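Local atomic coordinates of ABC transporter sugar binding protein (Xanthomonas axonopodis pv. citri, PDB entry 3UOR), a protein that probably binds maltose or a related sugar in the periplasm and hands it to a membrane-bound ABC transporter for uptake. Residues 90-95 and 369-374; 208-213 and 217-222; 385-390 and 403-408. All blocks are in the same frame, centred on the assembly; numbering follows the deposited sequence.

Contact 1 (90-95 and 369-374); sequences GNTWLP and KATPKV
Where the periplasmic-binding-protein fold brings a turn from its N-terminal half up against a late loop, Pro-95 packs on an inverse gamma turn centred on Lys-373. Pro-95 belongs to the short helix 94-99, which follows strand 86-90; the loop bearing Lys-373 joins helix 359-364 to helix 377-394, so residues nearly 280 positions apart meet here. The proline ring comes with its CB and CG edge over the Lys-373 backbone and the root of its side chain: Pro-95 CB is 3.7 Å from Lys-373 O, and Pro-95 CG is 3.9 Å from Lys-373 CB. This is van der Waals packing, and it touches the lysine where its chain begins rather than where it ends. With CG set opposite the carbonyl carbon (chi1 -74°) and further bends at chi2 and chi4, the lysine carries its ammonium group off to Leu-130 O. The gamma turn itself is closed by a weak bond, Val-374 N to Pro-372 O at 3.0 Å.

A second, looser touch lies between two threonines, methyl against hydroxyl: Thr-92 CG2 sits 4.1 Å from Thr-371 OG1. Next to Thr-92 the chain turns through the backbone bond from Trp-93 N to Gly-90 O, 2.9 Å long. The Asn-91 side-chain nitrogen ND2 bonds to Ala-300 O in the loop ahead of strand 303-307, while the ring of Trp-93 meets His-71 edge-to-face. A water lies between the segments, 2.8 Å from Thr-92 O and 2.8 Å from Val-374 O, though it has more acceptors within reach than protons to give.

Contact 2 (208-213 and 217-222); sequences LLRDHD and NFRGAG
Phe-218 lays one face of its ring over the carbonyl of Leu-208, with Phe-218 CE2 3.6 Å from Leu-208 O. Over the same face, toward the CE1 side, Leu-208 CD2 comes to 3.8 Å from Phe-218 CE1, the two side chains meeting at a slant. Leu-209 adds a more distant methyl. The carbonyl under the ring is already in use: Asn-217 N donates to Leu-208 O over 2.9 Å, approaching from above the carbonyl plane, 40° out of it. That bond carries the little antiparallel pairing of 209-210 with 215-216 one step further, as in a beta-hairpin.

Arg-210 and Asn-217 cross at about a right angle, their guanidinium and amide planes 75° apart. What touches is the aliphatic part, Arg-210 CD lying 3.5 Å from Asn-217 OD1; the amide nitrogen turns instead to Arg-207 O. Extended from CG to NE, the Arg-210 chain reaches out to Arg-219, and the two NH2 atoms stand 3.8 Å apart. A water accepting from both NH2 groups, in the plane of the Arg-219 guanidinium, probably eases this like-charge approach, as does Asp-406, which pairs with Arg-219 NE.

Asn-217 to Gly-220 form a type I turn, and Gly-220 then occupies the N-cap position of helix 221-235. The hairpin thus leads through this turn into the helix, with Phe-218 wedged against Leu-405 and Val-409 of helix 398-412 and Ile-380 of helix 377-394, and Leu-208 packed on Trp-377 and helix 195-202.

Contact 3 (385-390 and 403-408); sequences RLVTER and QELDQR
Arg-390 folds its guanidinium back over the backbone of its own helix and points one amino group at the Glu-404 carboxylate on the next helix. The salt bridge is made by a single nitrogen: Arg-390 NH2 is 2.6 Å from Glu-404 OE2, and the same Arg-390 NH2 lies 3.3 Å from Glu-404 OE1. The two flat groups are close to parallel, their planes 16° apart, yet OE2 stands oblique to the guanidinium, so this is not the side-by-side pairing in which two nitrogens face two oxygens. The side chains come from opposite directions. Glu-404 goes straight out, CG anti to the backbone N (chi1 175°) and extended beyond it, whereas Arg-390 bends at chi2 and chi3, which brings one face of its guanidinium over Leu-386 O, 4.0 Å above the plane. Gln-396, in the turn between the helices, completes the arrangement by accepting from Arg-390 NE and donating to Glu-404 OE1, so each charged group is gripped twice. Both also touch a crystal neighbour, and packing in the crystal may influence their exact pose.

Deeper in, Val-387 points at the other helix and its CG2 comes to 4.4 Å from Leu-405 CB. This packing is loose, and Leu-405 finds further company in Met-384, Phe-223 and Phe-218. Within helix 377-394, on a side turned from Leu-405, Arg-385 NH1 and Glu-389 OE1 form a salt bridge of 3.3 Å whose hydrogen bond is weak, the oxygen lying in the guanidinium plane. Taken together, helices 377-394 and 398-412 run in roughly opposite directions across a short connection: a helical hairpin, with apolar residues between the helices and an ion pair at its rim near the turn.

In the fold
All three contacts are partly buried, but the centre of contact 1 lies about 10 Å from the centre of the chain, those of contacts 2 and 3 about 21 Å and 22 Å. Contact 1 is proline packing beside a water, and contact 2 is knit by a backbone bond, an aromatic ring and a bridged arginine pair; contact 3 adds an ion pair. Contact 2 is the middle piece. Leu-209 packs on Pro-372 and Val-374 of contact 1, while the Asp-406 carboxylate of contact 3 takes Arg-219 NE in a salt bridge and probably the backbone N of Phe-218. Contacts 1 and 3 do not touch; helix 377-394 follows the loop of one and carries half of the other.

Contact 1 (90-95 and 369-374)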
loop_
_atom_site.group_PDB
_atom_site.type_symbol
_atom_site.label_atom_id
_atom_site.label_comp_id
_atom_site.label_asym_id
_atom_site.label_seq_id
_atom_site.Cartn_x
_atom_site.Cartn_y
_atom_site.Cartn_z
ATOM N N GLY A 90 -7.412 -7.301 2.375
ATOM C CA GLY A 90 -6.789 -6.005 2.144
ATOM C C GLY A 90 -6.867 -5.224 3.439
ATOM O O GLY A 90 -7.903 -5.214 4.120
ATOM N N ASN A 91 -5.785 -4.573 3.824
ATOM C CA ASN A 91 -5.795 -4.044 5.177
ATOM C C ASN A 91 -6.690 -2.818 5.418
ATOM O O ASN A 91 -6.862 -2.408 6.554
ATOM C CB ASN A 91 -4.379 -3.915 5.758
ATOM C CG ASN A 91 -3.520 -3.012 4.958
ATOM O OD1 ASN A 91 -4.034 -2.216 4.180
ATOM N ND2 ASN A 91 -2.194 -3.122 5.125
ATOM N N THR A 92 -7.281 -2.247 4.369
ATOM C CA THR A 92 -8.247 -1.167 4.578
ATOM C C THR A 92 -9.654 -1.744 4.776
ATOM O O THR A 92 -10.579 -1.034 5.160
ATOM C CB THR A 92 -8.247 -0.104 3.440
ATOM O OG1 THR A 92 -8.444 -0.743 2.187
ATOM C CG2 THR A 92 -6.932 0.650 3.399
ATOM N N TRP A 93 -9.794 -3.042 4.528
ATOM C CA TRP A 93 -11.038 -3.757 4.779
ATOM C C TRP A 93 -11.206 -4.167 6.240
ATOM O O TRP A 93 -12.310 -4.454 6.669
ATOM C CB TRP A 93 -11.124 -5.012 3.910
ATOM C CG TRP A 93 -11.232 -4.725 2.462
ATOM C CD1 TRP A 93 -11.153 -3.503 1.863
ATOM C CD2 TRP A 93 -11.442 -5.675 1.412
ATOM N NE1 TRP A 93 -11.298 -3.634 0.505
ATOM C CE2 TRP A 93 -11.479 -4.957 0.204
ATOM C CE3 TRP A 93 -11.604 -7.057 1.378
ATOM C CZ2 TRP A 93 -11.670 -5.575 -1.019
ATOM C CZ3 TRP A 93 -11.791 -7.668 0.167
ATOM C CH2 TRP A 93 -11.828 -6.929 -1.018
ATOM N N LEU A 94 -10.117 -4.222 7.000
ATOM C CA LEU A 94 -10.185 -4.687 8.395
ATOM C C LEU A 94 -11.218 -3.954 9.251
ATOM O O LEU A 94 -11.991 -4.601 9.957
ATOM C CB LEU A 94 -8.819 -4.578 9.071
ATOM C CG LEU A 94 -8.077 -5.853 9.435
ATOM C CD1 LEU A 94 -7.997 -6.771 8.239
ATOM C CD2 LEU A 94 -6.697 -5.493 9.926
ATOM N N PRO A 95 -11.219 -2.604 9.221
ATOM C CA PRO A 95 -12.123 -1.884 10.123
ATOM C C PRO A 95 -13.567 -2.295 9.902
ATOM O O PRO A 95 -14.321 -2.427 10.856
ATOM C CB PRO A 95 -11.913 -0.425 9.727
ATOM C CG PRO A 95 -10.516 -0.378 9.259
ATOM C CD PRO A 95 -10.334 -1.672 8.500
ATOM N N LYS A 369 2.858 4.687 7.191
ATOM C CA LYS A 369 1.840 5.071 8.180
ATOM C C LYS A 369 0.502 4.528 7.737
ATOM O O LYS A 369 0.185 4.606 6.547
ATOM C CB LYS A 369 1.663 6.604 8.255
ATOM C CG LYS A 369 2.704 7.411 9.015
ATOM C CD LYS A 369 2.286 8.911 9.060
ATOM C CE LYS A 369 3.442 9.831 9.517
ATOM N NZ LYS A 369 3.181 11.322 9.393
ATOM N N ALA A 370 -0.303 4.057 8.695
ATOM C CA ALA A 370 -1.659 3.602 8.408
ATOM C C ALA A 370 -2.579 4.789 8.090
ATOM O O ALA A 370 -2.427 5.873 8.655
ATOM C CB ALA A 370 -2.210 2.811 9.586
ATOM N N THR A 371 -3.520 4.583 7.175
ATOM C CA THR A 371 -4.556 5.590 6.877
ATOM C C THR A 371 -5.614 5.508 7.971
ATOM O O THR A 371 -5.698 4.482 8.662
ATOM C CB THR A 371 -5.204 5.303 5.515
ATOM O OG1 THR A 371 -5.293 3.879 5.323
ATOM C CG2 THR A 371 -4.366 5.875 4.402
ATOM N N PRO A 372 -6.435 6.570 8.142
ATOM C CA PRO A 372 -7.434 6.547 9.216
ATOM C C PRO A 372 -8.295 5.294 9.130
ATOM O O PRO A 372 -8.659 4.914 8.040
ATOM C CB PRO A 372 -8.248 7.820 8.959
ATOM C CG PRO A 372 -7.239 8.747 8.350
ATOM C CD PRO A 372 -6.424 7.870 7.443
ATOM N N LYS A 373 -8.571 4.639 10.253
ATOM C CA LYS A 373 -9.218 3.330 10.214
ATOM C C LYS A 373 -10.738 3.413 10.254
ATOM O O LYS A 373 -11.371 2.894 11.173
ATOM C CB LYS A 373 -8.723 2.428 11.346
ATOM C CG LYS A 373 -7.323 1.883 11.156
ATOM C CD LYS A 373 -6.407 2.556 12.149
ATOM C CE LYS A 373 -5.185 1.722 12.446
ATOM N NZ LYS A 373 -5.029 1.673 13.922
ATOM N N VAL A 374 -11.313 4.057 9.246
ATOM C CA VAL A 374 -12.761 4.102 9.097
ATOM C C VAL A 374 -13.208 3.287 7.900
ATOM O O VAL A 374 -12.561 3.230 6.854
ATOM C CB VAL A 374 -13.272 5.532 8.960
ATOM C CG1 VAL A 374 -12.910 6.323 10.209
ATOM C CG2 VAL A 374 -12.684 6.201 7.705
HETATM O O HOH W 1 -10.401 1.545 6.191
#

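Contact 2 (208-213 and 217-222)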
loop_
_atom_site.group_PDB
_atom_site.type_symbol
_atom_site.label_atom_id
_atom_site.label_comp_id
_atom_site.label_asym_id
_atom_site.label_seq_id
_atom_site.Cartn_x
_atom_site.Cartn_y
_atom_site.Cartn_z
ATOM N N LEU A 208 -5.602 13.186 8.225
ATOM C CA LEU A 208 -6.523 13.532 7.140
ATOM C C LEU A 208 -7.994 13.615 7.568
ATOM O O LEU A 208 -8.822 14.163 6.839
ATOM C CB LEU A 208 -6.359 12.557 5.980
ATOM C CG LEU A 208 -5.101 12.815 5.153
ATOM C CD1 LEU A 208 -4.917 11.756 4.093
ATOM C CD2 LEU A 208 -5.166 14.202 4.513
ATOM N N LEU A 209 -8.331 13.063 8.734
ATOM C CA LEU A 209 -9.675 13.245 9.310
ATOM C C LEU A 209 -9.510 13.880 10.679
ATOM O O LEU A 209 -8.406 13.908 11.220
ATOM C CB LEU A 209 -10.395 11.900 9.462
ATOM C CG LEU A 209 -10.587 11.086 8.183
ATOM C CD1 LEU A 209 -11.350 9.801 8.510
ATOM C CD2 LEU A 209 -11.353 11.930 7.148
ATOM N N ARG A 210 -10.591 14.384 11.251
ATOM C CA ARG A 210 -10.489 15.024 12.556
ATOM C C ARG A 210 -11.701 14.716 13.405
ATOM O O ARG A 210 -12.709 14.204 12.909
ATOM C CB ARG A 210 -10.361 16.540 12.413
ATOM C CG ARG A 210 -11.570 17.173 11.698
ATOM C CD ARG A 210 -11.360 18.654 11.419
ATOM N NE ARG A 210 -12.473 19.188 10.651
ATOM C CZ ARG A 210 -13.627 19.565 11.187
ATOM N NH1 ARG A 210 -13.801 19.469 12.498
ATOM N NH2 ARG A 210 -14.607 20.028 10.410
ATOM N N ASP A 211 -11.582 15.038 14.689
ATOM C CA ASP A 211 -12.682 14.952 15.640
ATOM C C ASP A 211 -13.317 13.563 15.648
ATOM O O ASP A 211 -14.456 13.376 15.213
ATOM C CB ASP A 211 -13.720 16.046 15.367
ATOM C CG ASP A 211 -14.819 16.076 16.416
ATOM O OD1 ASP A 211 -15.950 16.499 16.094
ATOM O OD2 ASP A 211 -14.555 15.669 17.568
ATOM N N HIS A 212 -12.557 12.600 16.151
ATOM C CA HIS A 212 -12.988 11.214 16.254
ATOM C C HIS A 212 -13.212 10.628 14.877
ATOM O O HIS A 212 -14.006 9.696 14.702
ATOM C CB HIS A 212 -14.239 11.081 17.121
ATOM C CG HIS A 212 -14.019 11.462 18.547
ATOM N ND1 HIS A 212 -14.410 12.680 19.060
ATOM C CD2 HIS A 212 -13.421 10.798 19.565
ATOM C CE1 HIS A 212 -14.082 12.740 20.339
ATOM N NE2 HIS A 212 -13.484 11.610 20.670
ATOM N N ASP A 213 -12.466 11.166 13.917
ATOM C CA ASP A 213 -12.550 10.731 12.529
ATOM C C ASP A 213 -13.977 10.862 12.010
ATOM O O ASP A 213 -14.395 10.111 11.146
ATOM C CB ASP A 213 -12.039 9.307 12.378
ATOM C CG ASP A 213 -10.526 9.215 12.530
ATOM O OD1 ASP A 213 -9.850 10.267 12.597
ATOM O OD2 ASP A 213 -10.008 8.088 12.571
ATOM N N ASN A 217 -10.554 16.412 7.226
ATOM C CA ASN A 217 -9.611 17.431 7.639
ATOM C C ASN A 217 -8.745 17.804 6.466
ATOM O O ASN A 217 -7.566 18.114 6.645
ATOM C CB ASN A 217 -8.717 16.942 8.785
ATOM C CG ASN A 217 -7.905 18.070 9.406
ATOM O OD1 ASN A 217 -8.398 19.175 9.570
ATOM N ND2 ASN A 217 -6.660 17.787 9.760
ATOM N N PHE A 218 -9.323 17.782 5.269
ATOM C CA PHE A 218 -8.572 18.121 4.068
ATOM C C PHE A 218 -8.305 19.619 3.959
ATOM O O PHE A 218 -7.391 20.052 3.247
ATOM C CB PHE A 218 -9.232 17.527 2.822
ATOM C CG PHE A 218 -9.208 16.016 2.806
ATOM C CD1 PHE A 218 -8.178 15.331 2.182
ATOM C CD2 PHE A 218 -10.188 15.290 3.457
ATOM C CE1 PHE A 218 -8.133 13.938 2.179
ATOM C CE2 PHE A 218 -10.159 13.906 3.461
ATOM C CZ PHE A 218 -9.124 13.225 2.823
ATOM N N ARG A 219 -9.072 20.407 4.706
ATOM C CA ARG A 219 -8.783 21.833 4.836
ATOM C C ARG A 219 -7.600 22.123 5.769
ATOM O O ARG A 219 -7.162 23.277 5.907
ATOM C CB ARG A 219 -10.021 22.577 5.336
ATOM C CG ARG A 219 -11.035 22.894 4.224
ATOM C CD ARG A 219 -12.298 23.471 4.813
ATOM N NE ARG A 219 -12.988 22.489 5.638
ATOM C CZ ARG A 219 -14.094 22.746 6.318
ATOM N NH1 ARG A 219 -14.625 23.964 6.277
ATOM N NH2 ARG A 219 -14.658 21.790 7.043
ATOM N N GLY A 220 -7.102 21.087 6.434
ATOM C CA GLY A 220 -5.968 21.246 7.342
ATOM C C GLY A 220 -4.687 21.609 6.614
ATOM O O GLY A 220 -4.591 21.428 5.391
ATOM N N ALA A 221 -3.703 22.120 7.357
ATOM C CA ALA A 221 -2.419 22.522 6.769
ATOM C C ALA A 221 -1.717 21.407 5.997
ATOM O O ALA A 221 -1.138 21.637 4.938
ATOM C CB ALA A 221 -1.477 23.102 7.847
ATOM N N GLY A 222 -1.764 20.193 6.530
ATOM C CA GLY A 222 -1.023 19.101 5.932
ATOM C C GLY A 222 -1.531 18.775 4.546
ATOM O O GLY A 222 -0.755 18.720 3.578
HETATM O O HOH W 2 -14.560 19.048 7.708
#

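Contact 3 (385-390 and 403-408)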
loop_
_atom_site.group_PDB
_atom_site.type_symbol
_atom_site.label_atom_id
_atom_site.label_comp_id
_atom_site.label_asym_id
_atom_site.label_seq_id
_atom_site.Cartn_x
_atom_site.Cartn_y
_atom_site.Cartn_z
ATOM N N ARG A 385 -9.271 11.943 -4.944
ATOM C CA ARG A 385 -8.625 11.853 -6.232
ATOM C C ARG A 385 -9.434 12.597 -7.316
ATOM O O ARG A 385 -8.862 13.184 -8.242
ATOM C CB ARG A 385 -8.485 10.390 -6.604
ATOM C CG ARG A 385 -7.894 10.193 -7.946
ATOM C CD ARG A 385 -8.150 8.802 -8.427
ATOM N NE ARG A 385 -9.530 8.565 -8.842
ATOM C CZ ARG A 385 -10.138 9.220 -9.822
ATOM N NH1 ARG A 385 -9.514 10.210 -10.470
ATOM N NH2 ARG A 385 -11.384 8.900 -10.137
ATOM N N LEU A 386 -10.759 12.574 -7.202
ATOM C CA LEU A 386 -11.595 13.262 -8.188
ATOM C C LEU A 386 -11.343 14.749 -8.114
ATOM O O LEU A 386 -11.275 15.433 -9.125
ATOM C CB LEU A 386 -13.084 13.004 -7.945
ATOM C CG LEU A 386 -13.581 11.606 -8.308
ATOM C CD1 LEU A 386 -15.081 11.476 -8.035
ATOM C CD2 LEU A 386 -13.272 11.306 -9.764
ATOM N N VAL A 387 -11.219 15.250 -6.899
ATOM C CA VAL A 387 -10.994 16.669 -6.678
ATOM C C VAL A 387 -9.612 17.066 -7.150
ATOM O O VAL A 387 -9.445 18.103 -7.776
ATOM C CB VAL A 387 -11.152 17.029 -5.206
ATOM C CG1 VAL A 387 -10.487 18.330 -4.923
ATOM C CG2 VAL A 387 -12.626 17.107 -4.857
ATOM N N THR A 388 -8.609 16.236 -6.879
ATOM C CA THR A 388 -7.249 16.636 -7.238
ATOM C C THR A 388 -7.048 16.644 -8.755
ATOM O O THR A 388 -6.335 17.486 -9.287
ATOM C CB THR A 388 -6.172 15.757 -6.553
ATOM O OG1 THR A 388 -6.335 14.396 -6.970
ATOM C CG2 THR A 388 -6.321 15.833 -5.049
ATOM N N GLU A 389 -7.676 15.709 -9.456
ATOM C CA GLU A 389 -7.569 15.707 -10.904
ATOM C C GLU A 389 -8.211 16.979 -11.471
ATOM O O GLU A 389 -7.777 17.507 -12.494
ATOM C CB GLU A 389 -8.226 14.472 -11.482
ATOM C CG GLU A 389 -8.175 14.392 -12.987
ATOM C CD GLU A 389 -8.821 13.126 -13.499
ATOM O OE1 GLU A 389 -9.707 12.585 -12.797
ATOM O OE2 GLU A 389 -8.453 12.669 -14.595
ATOM N N ARG A 390 -9.224 17.490 -10.785
ATOM C CA ARG A 390 -9.876 18.720 -11.229
ATOM C C ARG A 390 -8.958 19.912 -10.992
ATOM O O ARG A 390 -8.885 20.825 -11.810
ATOM C CB ARG A 390 -11.187 18.931 -10.485
ATOM C CG ARG A 390 -12.264 19.584 -11.313
ATOM C CD ARG A 390 -13.616 19.038 -10.888
ATOM N NE ARG A 390 -13.823 19.260 -9.462
ATOM C CZ ARG A 390 -14.435 18.411 -8.644
ATOM N NH1 ARG A 390 -14.913 17.259 -9.105
ATOM N NH2 ARG A 390 -14.567 18.721 -7.360
ATOM N N GLN A 403 -12.151 22.770 0.429
ATOM C CA GLN A 403 -13.450 23.087 1.007
ATOM C C GLN A 403 -14.485 22.079 0.509
ATOM O O GLN A 403 -15.297 21.528 1.274
ATOM C CB GLN A 403 -13.861 24.504 0.576
ATOM C CG GLN A 403 -15.218 24.946 1.095
ATOM C CD GLN A 403 -15.102 26.010 2.176
ATOM O OE1 GLN A 403 -14.071 26.680 2.295
ATOM N NE2 GLN A 403 -16.159 26.170 2.971
ATOM N N GLU A 404 -14.451 21.856 -0.794
ATOM C CA GLU A 404 -15.391 20.963 -1.443
ATOM C C GLU A 404 -15.125 19.526 -1.001
ATOM O O GLU A 404 -16.057 18.782 -0.723
ATOM C CB GLU A 404 -15.247 21.086 -2.960
ATOM C CG GLU A 404 -16.095 20.106 -3.728
ATOM C CD GLU A 404 -16.099 20.342 -5.239
ATOM O OE1 GLU A 404 -15.565 21.368 -5.727
ATOM O OE2 GLU A 404 -16.657 19.475 -5.938
ATOM N N LEU A 405 -13.848 19.140 -0.931
ATOM C CA LEU A 405 -13.496 17.779 -0.500
ATOM C C LEU A 405 -14.025 17.512 0.902
ATOM O O LEU A 405 -14.708 16.514 1.119
ATOM C CB LEU A 405 -11.986 17.542 -0.571
ATOM C CG LEU A 405 -11.450 16.155 -0.224
ATOM C CD1 LEU A 405 -12.176 15.041 -0.991
ATOM C CD2 LEU A 405 -9.967 16.124 -0.534
ATOM N N ASP A 406 -13.736 18.408 1.845
ATOM C CA ASP A 406 -14.324 18.303 3.185
ATOM C C ASP A 406 -15.861 18.183 3.194
ATOM O O ASP A 406 -16.421 17.396 3.978
ATOM C CB ASP A 406 -13.855 19.442 4.109
ATOM C CG ASP A 406 -12.545 19.099 4.832
ATOM O OD1 ASP A 406 -12.115 17.920 4.767
ATOM O OD2 ASP A 406 -11.958 19.993 5.479
ATOM N N GLN A 407 -16.542 18.950 2.338
ATOM C CA GLN A 407 -17.991 18.829 2.233
ATOM C C GLN A 407 -18.368 17.419 1.824
ATOM O O GLN A 407 -19.234 16.824 2.432
ATOM C CB GLN A 407 -18.598 19.815 1.224
ATOM C CG GLN A 407 -18.594 21.265 1.655
ATOM C CD GLN A 407 -19.284 22.166 0.632
ATOM O OE1 GLN A 407 -18.733 23.190 0.206
ATOM N NE2 GLN A 407 -20.496 21.775 0.220
ATOM N N ARG A 408 -17.735 16.890 0.781
ATOM C CA ARG A 408 -18.038 15.525 0.345
ATOM C C ARG A 408 -17.715 14.529 1.462
ATOM O O ARG A 408 -18.489 13.614 1.736
ATOM C CB ARG A 408 -17.261 15.166 -0.929
ATOM C CG ARG A 408 -17.632 16.024 -2.170
ATOM C CD ARG A 408 -19.149 15.990 -2.473
ATOM N NE ARG A 408 -19.650 17.338 -2.749
ATOM C CZ ARG A 408 -20.533 17.985 -1.995
ATOM N NH1 ARG A 408 -21.051 17.399 -0.937
ATOM N NH2 ARG A 408 -20.908 19.214 -2.309
#